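Local atomic coordinates of alpha-glucosidase (Bacteroides thetaiotaomicron, PDB entry 5XFM), a protein that hydrolyses beta-L-arabinopyranosides and alpha-galactosides, as a bifunctional, calcium-containing member of glycoside hydrolase family 97. Residues 102-105 and 109-112; 309-314 and 344-349; 479-482 and 486-489. The protein carries 1 engineered substitution. All blocks are in the same frame, centred on the assembly; numbering follows the deposited sequence.

In the fold
The three contacts sample the enzyme from one flank to the other. Interaction 1 belongs to the N-terminal beta domain and interaction 2 to the outer helices of the barrel, on opposite sides of the chain's centre; their centres lie about 60 Å apart. Interaction 3 sits near that centre, about 37 Å from interaction 1 and 31 Å from interaction 2 between centres. Interactions 2 and 3 share the barrel-forming family 97 region, yet their nearest atoms are still about 14 Å apart. Of the three, interaction 3 bears on the metal site formed by E174, E452 and E458: the R481 side chain is about 11 Å from the calcium and bonds the backbone of E452.

Interaction 1. Residues 102-105 and 109-112; sequences HLEN and QKLG
L103 and L111 form the hydrogen-bonded pair of two antiparallel strand ends whose axes approach to 4.7 Å, with H102-G112 and E104-K110 as the non-hydrogen-bonded pairs beside it. L103 N donates to L111 O at 2.8 Å and L111 N returns a bond to L103 O at 2.9 Å. The ladder then runs one step past the strands, as N105 N reaches Q109 O at 2.9 Å. There the side chains take over. With chi1 at 64°, the N105 amide is swung back across the turn: its OD1 accepts from Q109 N at 2.7 Å, while its ND2 meets Q109 OE1 at 2.8 Å along an almost straight bond (175°) that falls on a lone pair of that oxygen. The two amide planes are 33° apart, and three hydrogen bonds in all join N105 and Q109. This is a beta hairpin, strands 91-104 and 110-117, in a large antiparallel sheet of the N-terminal domain, whose family belongs to the galactose mutarotase clan. L103 and L111 lie on its buried face, where L68, L70, F64 and Y126 complete the apolar layer. On the other face E104 and K110 run side by side; OE1 of E104 touches K110 CE at 3.6 Å but stops 4.5 Å from its NZ, too far for a salt bridge, though the opposite charges probably still attract. N105 ND2 has a further acceptor in D63 O, which ties the turn to strand 62-64.

Interaction 2. Residues 309-314 and 344-349; sequences INYDDQ and MKSLVE
Y311 and L347 bring together two neighbouring outer helices of the TIM-barrel domain, 311-324 and 341-353, on either side in sequence of strand 328-331. The backbones come nearest at Y311 and L347, whose CA atoms are 7.5 Å apart, and the two side chains fill the space between them. The tyrosine CG stands anti to the backbone N (chi1 -167°), which sends the ring across to the second helix. L347 meets it with one methyl: CD1 sits over a face of the ring, 3.6 Å from the centroid and 17° off the normal, a CH-pi contact slightly displaced toward CE2 and CZ. The other branch, CD2, lies 3.9 Å from Q314 CB, so the forked leucine packs between the Y311 ring and Q314. I331 of the barrel strand touches both L347 and Q314, extending the apolar layer inward. The Q314 amide turns elsewhere, its NE2 bonding S308 O and S300 OG. R343 makes a cation-pi contact with the Y311 ring, and its carbonyl O takes a hydrogen bond from S346 OG. That same serine oxygen lies at the edge of the tyrosine, near its plane, and accepts a hydrogen bond from Y311 OH at 3.2 Å.

Interaction 3. Residues 479-482 and 486-489; sequences FIRN and SMEF
R481 fixes the carbonyl of S486 with two of its nitrogens. NH2 gives the stronger bond, 2.9 Å to S486 O, with the oxygen close to the guanidinium plane and an N-H...O angle of 155°; NH1 adds a weak one at 3.3 Å. M487 then crosses the arginine: its CB lies over one face of the guanidinium, 3.7 Å above the plane and toward the rim, and SD rests 3.6 Å from R481 CG. Beside the arginine, N482 also packs on M487, nearly at a right angle: its ND2 is in van der Waals contact with M487 CB at 3.2 Å, and its CB lies 3.8 Å from the methionine CE. M487 is extended to SD (chi1 -175°) and bends only there, turning CE toward the asparagine.

The next shell holds these groups in place. N482 ND2 bonds G485 O and its OD1 accepts from Q523 N, while S486 OG is tied to E442 OE2 and Q523 NE2. R481 also reaches the residues just after barrel strand 448-451, NH2 bonding E452 O and NE bonding A453 O. A leucine in its place would probably leave the carbonyls of S486, E452 and A453 without the hydrogen bonds R481 gives them, loosening the loop's tie to those residues. Because E452 is a calcium ligand, the arginine is probably linked to the metal site indirectly, through that ligand's backbone, and its charge is probably offset in part by the three carbonyl dipoles.

Interaction 1. Residues 102-105 and 109-112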
ATOM      1  N   HIS A 102      31.982   1.900   2.835  1.00 26.51           N
ATOM      2  CA  HIS A 102      32.443   3.156   3.405  1.00 23.03           C
ATOM      3  C   HIS A 102      33.021   4.053   2.328  1.00 21.96           C
ATOM      4  O   HIS A 102      34.057   3.745   1.735  1.00 23.59           O
ATOM      5  CB  HIS A 102      33.473   2.905   4.512  1.00 24.02           C
ATOM      6  CG  HIS A 102      32.921   2.163   5.690  1.00 30.47           C
ATOM      7  ND1 HIS A 102      32.883   0.786   5.754  1.00 36.37           N
ATOM      8  CD2 HIS A 102      32.391   2.608   6.853  1.00 32.88           C
ATOM      9  CE1 HIS A 102      32.345   0.416   6.904  1.00 35.34           C
ATOM     10  NE2 HIS A 102      32.041   1.503   7.590  1.00 32.75           N
ATOM     11  N   LEU A 103      32.333   5.163   2.077  1.00 15.98           N
ATOM     12  CA  LEU A 103      32.695   6.083   1.008  1.00 22.75           C
ATOM     13  C   LEU A 103      33.265   7.383   1.551  1.00 23.31           C
ATOM     14  O   LEU A 103      32.946   7.803   2.663  1.00 24.10           O
ATOM     15  CB  LEU A 103      31.484   6.404   0.126  1.00 18.70           C
ATOM     16  CG  LEU A 103      30.687   5.247  -0.464  1.00 23.18           C
ATOM     17  CD1 LEU A 103      29.504   5.791  -1.255  1.00 29.81           C
ATOM     18  CD2 LEU A 103      31.576   4.404  -1.346  1.00 27.20           C
ATOM     19  N   GLU A 104      34.095   8.026   0.735  1.00 28.40           N
ATOM     20  CA  GLU A 104      34.705   9.300   1.086  1.00 27.09           C
ATOM     21  C   GLU A 104      34.732  10.204  -0.143  1.00 25.09           C
ATOM     22  O   GLU A 104      35.013   9.736  -1.245  1.00 25.84           O
ATOM     23  CB  GLU A 104      36.119   9.064   1.623  1.00 23.92           C
ATOM     24  CG  GLU A 104      36.636  10.122   2.569  1.00 29.20           C
ATOM     25  CD  GLU A 104      37.941   9.711   3.234  1.00 34.37           C
ATOM     26  OE1 GLU A 104      37.930   8.749   4.032  1.00 31.69           O
ATOM     27  OE2 GLU A 104      38.976  10.357   2.965  1.00 28.72           O
ATOM     28  N   ASN A 105      34.432  11.490   0.030  1.00 28.88           N
ATOM     29  CA  ASN A 105      34.580  12.434  -1.074  1.00 27.32           C
ATOM     30  C   ASN A 105      35.969  13.057  -1.068  1.00 24.48           C
ATOM     31  O   ASN A 105      36.771  12.769  -0.187  1.00 28.72           O
ATOM     32  CB  ASN A 105      33.505  13.535  -1.044  1.00 19.11           C
ATOM     33  CG  ASN A 105      33.587  14.431   0.186  1.00 25.28           C
ATOM     34  OD1 ASN A 105      34.511  14.344   0.996  1.00 30.67           O
ATOM     35  ND2 ASN A 105      32.615  15.324   0.311  1.00 26.42           N
ATOM     36  N   GLN A 109      35.231  13.957   3.520  1.00 28.08           N
ATOM     37  CA  GLN A 109      33.990  13.723   4.251  1.00 25.27           C
ATOM     38  C   GLN A 109      33.468  12.319   3.951  1.00 26.39           C
ATOM     39  O   GLN A 109      33.680  11.786   2.862  1.00 22.71           O
ATOM     40  CB  GLN A 109      32.952  14.794   3.919  1.00 33.47           C
ATOM     41  CG  GLN A 109      33.389  16.181   4.364  1.00 34.94           C
ATOM     42  CD  GLN A 109      32.720  17.291   3.591  1.00 32.88           C
ATOM     43  OE1 GLN A 109      32.545  17.201   2.375  1.00 34.37           O
ATOM     44  NE2 GLN A 109      32.358  18.359   4.289  1.00 35.01           N
ATOM     45  N   LYS A 110      32.833  11.713   4.949  1.00 29.83           N
ATOM     46  CA  LYS A 110      32.489  10.294   4.917  1.00 24.76           C
ATOM     47  C   LYS A 110      30.994  10.036   4.755  1.00 26.65           C
ATOM     48  O   LYS A 110      30.164  10.815   5.225  1.00 26.23           O
ATOM     49  CB  LYS A 110      33.023   9.609   6.180  1.00 28.49           C
ATOM     50  CG  LYS A 110      34.552   9.548   6.206  1.00 26.24           C
ATOM     51  CD  LYS A 110      35.114   8.900   7.462  1.00 28.21           C
ATOM     52  CE  LYS A 110      36.647   8.878   7.387  1.00 37.31           C
ATOM     53  NZ  LYS A 110      37.304   8.016   8.414  1.00 37.09           N
ATOM     54  N   LEU A 111      30.666   8.945   4.067  1.00 21.84           N
ATOM     55  CA  LEU A 111      29.280   8.522   3.870  1.00 26.29           C
ATOM     56  C   LEU A 111      29.186   6.995   3.781  1.00 23.37           C
ATOM     57  O   LEU A 111      29.961   6.372   3.072  1.00 23.44           O
ATOM     58  CB  LEU A 111      28.699   9.169   2.601  1.00 26.26           C
ATOM     59  CG  LEU A 111      27.354   8.667   2.065  1.00 23.77           C
ATOM     60  CD1 LEU A 111      26.210   9.176   2.919  1.00 27.23           C
ATOM     61  CD2 LEU A 111      27.140   9.071   0.612  1.00 24.88           C
ATOM     62  N   GLY A 112      28.244   6.386   4.492  1.00 23.09           N
ATOM     63  CA  GLY A 112      28.064   4.946   4.377  1.00 22.10           C
ATOM     64  C   GLY A 112      26.924   4.557   3.438  1.00 26.72           C
ATOM     65  O   GLY A 112      25.959   5.305   3.285  1.00 24.72           O
TER

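Interaction 2. Residues 309-314 and 344-349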
ATOM      1  N   ILE A 309     -25.394  10.970   6.469  1.00 21.13           N
ATOM      2  CA  ILE A 309     -24.753  11.421   7.698  1.00 21.95           C
ATOM      3  C   ILE A 309     -25.772  12.089   8.610  1.00 18.19           C
ATOM      4  O   ILE A 309     -25.851  13.318   8.701  1.00 17.13           O
ATOM      5  CB  ILE A 309     -23.583  12.374   7.407  1.00 23.85           C
ATOM      6  CG1 ILE A 309     -22.642  11.716   6.402  1.00 23.95           C
ATOM      7  CG2 ILE A 309     -22.832  12.705   8.687  1.00 19.13           C
ATOM      8  CD1 ILE A 309     -22.011  10.440   6.919  1.00 17.42           C
ATOM      9  N   ASN A 310     -26.565  11.246   9.262  1.00 19.22           N
ATOM     10  CA  ASN A 310     -27.558  11.672  10.241  1.00 22.53           C
ATOM     11  C   ASN A 310     -27.798  10.522  11.208  1.00 22.36           C
ATOM     12  O   ASN A 310     -27.430   9.387  10.920  1.00 19.83           O
ATOM     13  CB  ASN A 310     -28.869  12.099   9.566  1.00 18.92           C
ATOM     14  CG  ASN A 310     -29.452  11.005   8.689  1.00 22.56           C
ATOM     15  OD1 ASN A 310     -30.082  10.070   9.181  1.00 25.47           O
ATOM     16  ND2 ASN A 310     -29.246  11.121   7.382  1.00 17.72           N
ATOM     17  N   TYR A 311     -28.424  10.817  12.344  1.00 27.78           N
ATOM     18  CA  TYR A 311     -28.596   9.835  13.414  1.00 25.30           C
ATOM     19  C   TYR A 311     -29.278   8.539  12.957  1.00 20.80           C
ATOM     20  O   TYR A 311     -28.778   7.447  13.222  1.00 29.93           O
ATOM     21  CB  TYR A 311     -29.388  10.457  14.572  1.00 25.52           C
ATOM     22  CG  TYR A 311     -29.346   9.645  15.849  1.00 27.44           C
ATOM     23  CD1 TYR A 311     -30.231   8.595  16.060  1.00 30.22           C
ATOM     24  CD2 TYR A 311     -28.406   9.916  16.836  1.00 30.07           C
ATOM     25  CE1 TYR A 311     -30.190   7.847  17.223  1.00 27.62           C
ATOM     26  CE2 TYR A 311     -28.358   9.171  18.004  1.00 30.47           C
ATOM     27  CZ  TYR A 311     -29.254   8.138  18.188  1.00 29.39           C
ATOM     28  OH  TYR A 311     -29.213   7.392  19.341  1.00 37.65           O
ATOM     29  N   ASP A 312     -30.401   8.658  12.259  1.00 20.26           N
ATOM     30  CA  ASP A 312     -31.235   7.496  11.952  1.00 26.01           C
ATOM     31  C   ASP A 312     -30.606   6.548  10.933  1.00 22.97           C
ATOM     32  O   ASP A 312     -30.701   5.327  11.071  1.00 26.24           O
ATOM     33  CB  ASP A 312     -32.607   7.957  11.437  1.00 22.97           C
ATOM     34  CG  ASP A 312     -33.448   8.620  12.516  1.00 24.82           C
ATOM     35  OD1 ASP A 312     -33.139   8.450  13.718  1.00 28.91           O
ATOM     36  OD2 ASP A 312     -34.423   9.313  12.162  1.00 32.91           O
ATOM     37  N   ASP A 313     -29.957   7.104   9.918  1.00 23.59           N
ATOM     38  CA  ASP A 313     -29.263   6.285   8.930  1.00 25.10           C
ATOM     39  C   ASP A 313     -28.079   5.567   9.557  1.00 19.30           C
ATOM     40  O   ASP A 313     -27.779   4.421   9.217  1.00 28.12           O
ATOM     41  CB  ASP A 313     -28.795   7.141   7.755  1.00 23.77           C
ATOM     42  CG  ASP A 313     -29.941   7.569   6.855  1.00 21.26           C
ATOM     43  OD1 ASP A 313     -30.934   6.820   6.753  1.00 23.48           O
ATOM     44  OD2 ASP A 313     -29.852   8.662   6.259  1.00 23.05           O
ATOM     45  N   GLN A 314     -27.417   6.233  10.493  1.00 23.24           N
ATOM     46  CA  GLN A 314     -26.306   5.605  11.199  1.00 20.69           C
ATOM     47  C   GLN A 314     -26.836   4.502  12.102  1.00 18.98           C
ATOM     48  O   GLN A 314     -26.181   3.487  12.280  1.00 22.36           O
ATOM     49  CB  GLN A 314     -25.520   6.638  12.003  1.00 22.69           C
ATOM     50  CG  GLN A 314     -24.761   7.658  11.142  1.00 24.95           C
ATOM     51  CD  GLN A 314     -24.023   7.027   9.975  1.00 20.96           C
ATOM     52  OE1 GLN A 314     -23.219   6.118  10.161  1.00 26.57           O
ATOM     53  NE2 GLN A 314     -24.269   7.532   8.769  1.00 19.24           N
ATOM     54  N   MET A 344     -23.523  11.662  19.580  1.00 34.35           N
ATOM     55  CA  MET A 344     -22.569  10.612  19.244  1.00 31.06           C
ATOM     56  C   MET A 344     -22.432   9.609  20.380  1.00 27.45           C
ATOM     57  O   MET A 344     -22.251   8.431  20.133  1.00 29.49           O
ATOM     58  CB  MET A 344     -21.201  11.203  18.908  1.00 26.94           C
ATOM     59  CG  MET A 344     -20.207  10.179  18.381  1.00 25.55           C
ATOM     60  SD  MET A 344     -20.880   9.233  16.988  1.00 27.58           S
ATOM     61  CE  MET A 344     -21.134  10.527  15.774  1.00 26.78           C
ATOM     62  N   LYS A 345     -22.549  10.078  21.618  1.00 29.91           N
ATOM     63  CA  LYS A 345     -22.452   9.210  22.792  1.00 29.46           C
ATOM     64  C   LYS A 345     -23.588   8.194  22.859  1.00 28.51           C
ATOM     65  O   LYS A 345     -23.382   7.021  23.193  1.00 28.93           O
ATOM     66  CB  LYS A 345     -22.433  10.060  24.061  1.00 31.26           C
ATOM     67  CG  LYS A 345     -22.734   9.303  25.343  1.00 39.01           C
ATOM     68  CD  LYS A 345     -22.499  10.186  26.560  1.00 42.72           C
ATOM     69  CE  LYS A 345     -23.171   9.614  27.797  1.00 48.99           C
ATOM     70  NZ  LYS A 345     -24.655   9.720  27.683  1.00 52.25           N
ATOM     71  N   SER A 346     -24.791   8.644  22.530  1.00 30.12           N
ATOM     72  CA  SER A 346     -25.943   7.754  22.539  1.00 29.69           C
ATOM     73  C   SER A 346     -25.877   6.813  21.345  1.00 27.86           C
ATOM     74  O   SER A 346     -26.323   5.670  21.421  1.00 26.73           O
ATOM     75  CB  SER A 346     -27.250   8.553  22.542  1.00 30.96           C
ATOM     76  OG  SER A 346     -27.436   9.251  21.324  1.00 37.77           O
ATOM     77  N   LEU A 347     -25.293   7.289  20.250  1.00 30.54           N
ATOM     78  CA  LEU A 347     -25.078   6.434  19.084  1.00 33.57           C
ATOM     79  C   LEU A 347     -24.071   5.327  19.422  1.00 26.44           C
ATOM     80  O   LEU A 347     -24.261   4.163  19.059  1.00 24.39           O
ATOM     81  CB  LEU A 347     -24.605   7.266  17.888  1.00 34.31           C
ATOM     82  CG  LEU A 347     -25.111   6.919  16.482  1.00 34.95           C
ATOM     83  CD1 LEU A 347     -26.587   6.523  16.467  1.00 20.81           C
ATOM     84  CD2 LEU A 347     -24.873   8.091  15.540  1.00 35.75           C
ATOM     85  N   VAL A 348     -23.009   5.694  20.133  1.00 27.72           N
ATOM     86  CA  VAL A 348     -21.993   4.736  20.574  1.00 22.15           C
ATOM     87  C   VAL A 348     -22.599   3.710  21.527  1.00 25.87           C
ATOM     88  O   VAL A 348     -22.334   2.511  21.416  1.00 23.99           O
ATOM     89  CB  VAL A 348     -20.795   5.441  21.259  1.00 20.62           C
ATOM     90  CG1 VAL A 348     -19.889   4.436  21.949  1.00 24.14           C
ATOM     91  CG2 VAL A 348     -20.000   6.276  20.252  1.00 24.20           C
ATOM     92  N   GLU A 349     -23.398   4.189  22.474  1.00 25.26           N
ATOM     93  CA  GLU A 349     -24.087   3.313  23.420  1.00 26.66           C
ATOM     94  C   GLU A 349     -24.994   2.317  22.686  1.00 22.68           C
ATOM     95  O   GLU A 349     -25.001   1.114  22.975  1.00 25.61           O
ATOM     96  CB  GLU A 349     -24.880   4.152  24.410  1.00 23.69           C
ATOM     97  CG  GLU A 349     -24.000   4.784  25.466  1.00 33.20           C
ATOM     98  CD  GLU A 349     -24.728   5.825  26.286  1.00 43.22           C
ATOM     99  OE1 GLU A 349     -25.685   6.438  25.760  1.00 35.25           O
ATOM    100  OE2 GLU A 349     -24.323   6.046  27.447  1.00 44.54           O
TER

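Interaction 3. Residues 479-482 and 486-489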
ATOM      1  N   PHE A 479      -0.080  -6.764  -7.486  1.00 25.91           N
ATOM      2  CA  PHE A 479       1.285  -6.701  -8.000  1.00 23.83           C
ATOM      3  C   PHE A 479       2.013  -5.407  -7.608  1.00 25.95           C
ATOM      4  O   PHE A 479       3.248  -5.361  -7.607  1.00 21.58           O
ATOM      5  CB  PHE A 479       1.293  -6.827  -9.531  1.00 25.35           C
ATOM      6  CG  PHE A 479       0.710  -8.118 -10.055  1.00 26.06           C
ATOM      7  CD1 PHE A 479      -0.585  -8.158 -10.555  1.00 27.95           C
ATOM      8  CD2 PHE A 479       1.465  -9.280 -10.079  1.00 26.15           C
ATOM      9  CE1 PHE A 479      -1.117  -9.338 -11.051  1.00 26.09           C
ATOM     10  CE2 PHE A 479       0.939 -10.460 -10.571  1.00 25.96           C
ATOM     11  CZ  PHE A 479      -0.355 -10.488 -11.058  1.00 24.43           C
ATOM     12  N   ILE A 480       1.255  -4.355  -7.298  1.00 17.06           N
ATOM     13  CA  ILE A 480       1.845  -3.025  -7.121  1.00 17.62           C
ATOM     14  C   ILE A 480       1.420  -2.327  -5.813  1.00 21.65           C
ATOM     15  O   ILE A 480       2.075  -2.487  -4.785  1.00 18.87           O
ATOM     16  CB  ILE A 480       1.515  -2.105  -8.331  1.00 14.46           C
ATOM     17  CG1 ILE A 480       1.905  -2.797  -9.642  1.00 16.28           C
ATOM     18  CG2 ILE A 480       2.245  -0.770  -8.224  1.00 11.08           C
ATOM     19  CD1 ILE A 480       1.585  -2.018 -10.888  1.00 15.24           C
ATOM     20  N   ARG A 481       0.334  -1.561  -5.836  1.00 17.59           N
ATOM     21  CA  ARG A 481      -0.006  -0.728  -4.679  1.00 21.75           C
ATOM     22  C   ARG A 481      -0.136  -1.528  -3.384  1.00 18.85           C
ATOM     23  O   ARG A 481       0.421  -1.151  -2.355  1.00 16.75           O
ATOM     24  CB  ARG A 481      -1.302   0.051  -4.931  1.00 17.34           C
ATOM     25  CG  ARG A 481      -1.955   0.634  -3.668  1.00 15.39           C
ATOM     26  CD  ARG A 481      -1.067   1.639  -2.925  1.00 19.62           C
ATOM     27  NE  ARG A 481      -1.744   2.140  -1.730  1.00 20.22           N
ATOM     28  CZ  ARG A 481      -1.775   1.508  -0.561  1.00 21.08           C
ATOM     29  NH1 ARG A 481      -1.130   0.358  -0.403  1.00 18.27           N
ATOM     30  NH2 ARG A 481      -2.445   2.034   0.459  1.00 20.88           N
ATOM     31  N   ASN A 482      -0.866  -2.633  -3.447  1.00 19.85           N
ATOM     32  CA  ASN A 482      -1.226  -3.380  -2.250  1.00 17.30           C
ATOM     33  C   ASN A 482      -0.122  -4.343  -1.776  1.00 21.27           C
ATOM     34  O   ASN A 482      -0.110  -4.763  -0.613  1.00 24.04           O
ATOM     35  CB  ASN A 482      -2.552  -4.114  -2.509  1.00 19.11           C
ATOM     36  CG  ASN A 482      -3.225  -4.592  -1.240  1.00 18.46           C
ATOM     37  OD1 ASN A 482      -3.968  -5.570  -1.254  1.00 24.23           O
ATOM     38  ND2 ASN A 482      -2.967  -3.904  -0.132  1.00 17.82           N
ATOM     39  N   SER A 486      -0.971  -2.145   3.316  1.00 25.31           N
ATOM     40  CA  SER A 486      -2.421  -2.175   3.467  1.00 19.32           C
ATOM     41  C   SER A 486      -3.097  -1.144   2.586  1.00 15.83           C
ATOM     42  O   SER A 486      -2.687   0.017   2.533  1.00 24.93           O
ATOM     43  CB  SER A 486      -2.826  -1.940   4.925  1.00 21.61           C
ATOM     44  OG  SER A 486      -2.427  -3.004   5.758  1.00 19.21           O
ATOM     45  N   MET A 487      -4.151  -1.582   1.912  1.00 13.65           N
ATOM     46  CA  MET A 487      -4.914  -0.728   1.011  1.00 15.87           C
ATOM     47  C   MET A 487      -6.392  -0.713   1.397  1.00 14.25           C
ATOM     48  O   MET A 487      -7.097  -1.707   1.216  1.00 13.23           O
ATOM     49  CB  MET A 487      -4.745  -1.210  -0.427  1.00 16.77           C
ATOM     50  CG  MET A 487      -5.389  -0.339  -1.476  1.00 17.74           C
ATOM     51  SD  MET A 487      -5.064  -1.011  -3.114  1.00 17.81           S
ATOM     52  CE  MET A 487      -5.980  -2.551  -3.046  1.00 16.14           C
ATOM     53  N   GLU A 488      -6.850   0.405   1.950  1.00 14.23           N
ATOM     54  CA  GLU A 488      -8.241   0.530   2.385  1.00 21.16           C
ATOM     55  C   GLU A 488      -9.094   0.940   1.197  1.00 21.41           C
ATOM     56  O   GLU A 488      -9.328   2.128   0.964  1.00 22.03           O
ATOM     57  CB  GLU A 488      -8.378   1.552   3.516  1.00 15.47           C
ATOM     58  CG  GLU A 488      -8.922   0.955   4.799  1.00 25.97           C
ATOM     59  CD  GLU A 488     -10.445   0.828   4.803  1.00 36.47           C
ATOM     60  OE1 GLU A 488     -11.123   1.640   4.139  1.00 33.34           O
ATOM     61  OE2 GLU A 488     -10.970  -0.100   5.453  1.00 53.20           O
ATOM     62  N   PHE A 489      -9.544  -0.051   0.437  1.00 21.25           N
ATOM     63  CA  PHE A 489     -10.137   0.199  -0.872  1.00 21.03           C
ATOM     64  C   PHE A 489     -11.644   0.462  -0.805  1.00 18.29           C
ATOM     65  O   PHE A 489     -12.193   1.179  -1.642  1.00 25.79           O
ATOM     66  CB  PHE A 489      -9.846  -0.985  -1.805  1.00 25.31           C
ATOM     67  CG  PHE A 489     -10.324  -0.782  -3.215  1.00 19.64           C
ATOM     68  CD1 PHE A 489      -9.561  -0.066  -4.123  1.00 21.03           C
ATOM     69  CD2 PHE A 489     -11.537  -1.307  -3.631  1.00 23.94           C
ATOM     70  CE1 PHE A 489      -9.998   0.128  -5.425  1.00 22.47           C
ATOM     71  CE2 PHE A 489     -11.981  -1.118  -4.928  1.00 25.52           C
ATOM     72  CZ  PHE A 489     -11.207  -0.400  -5.828  1.00 22.80           C
TER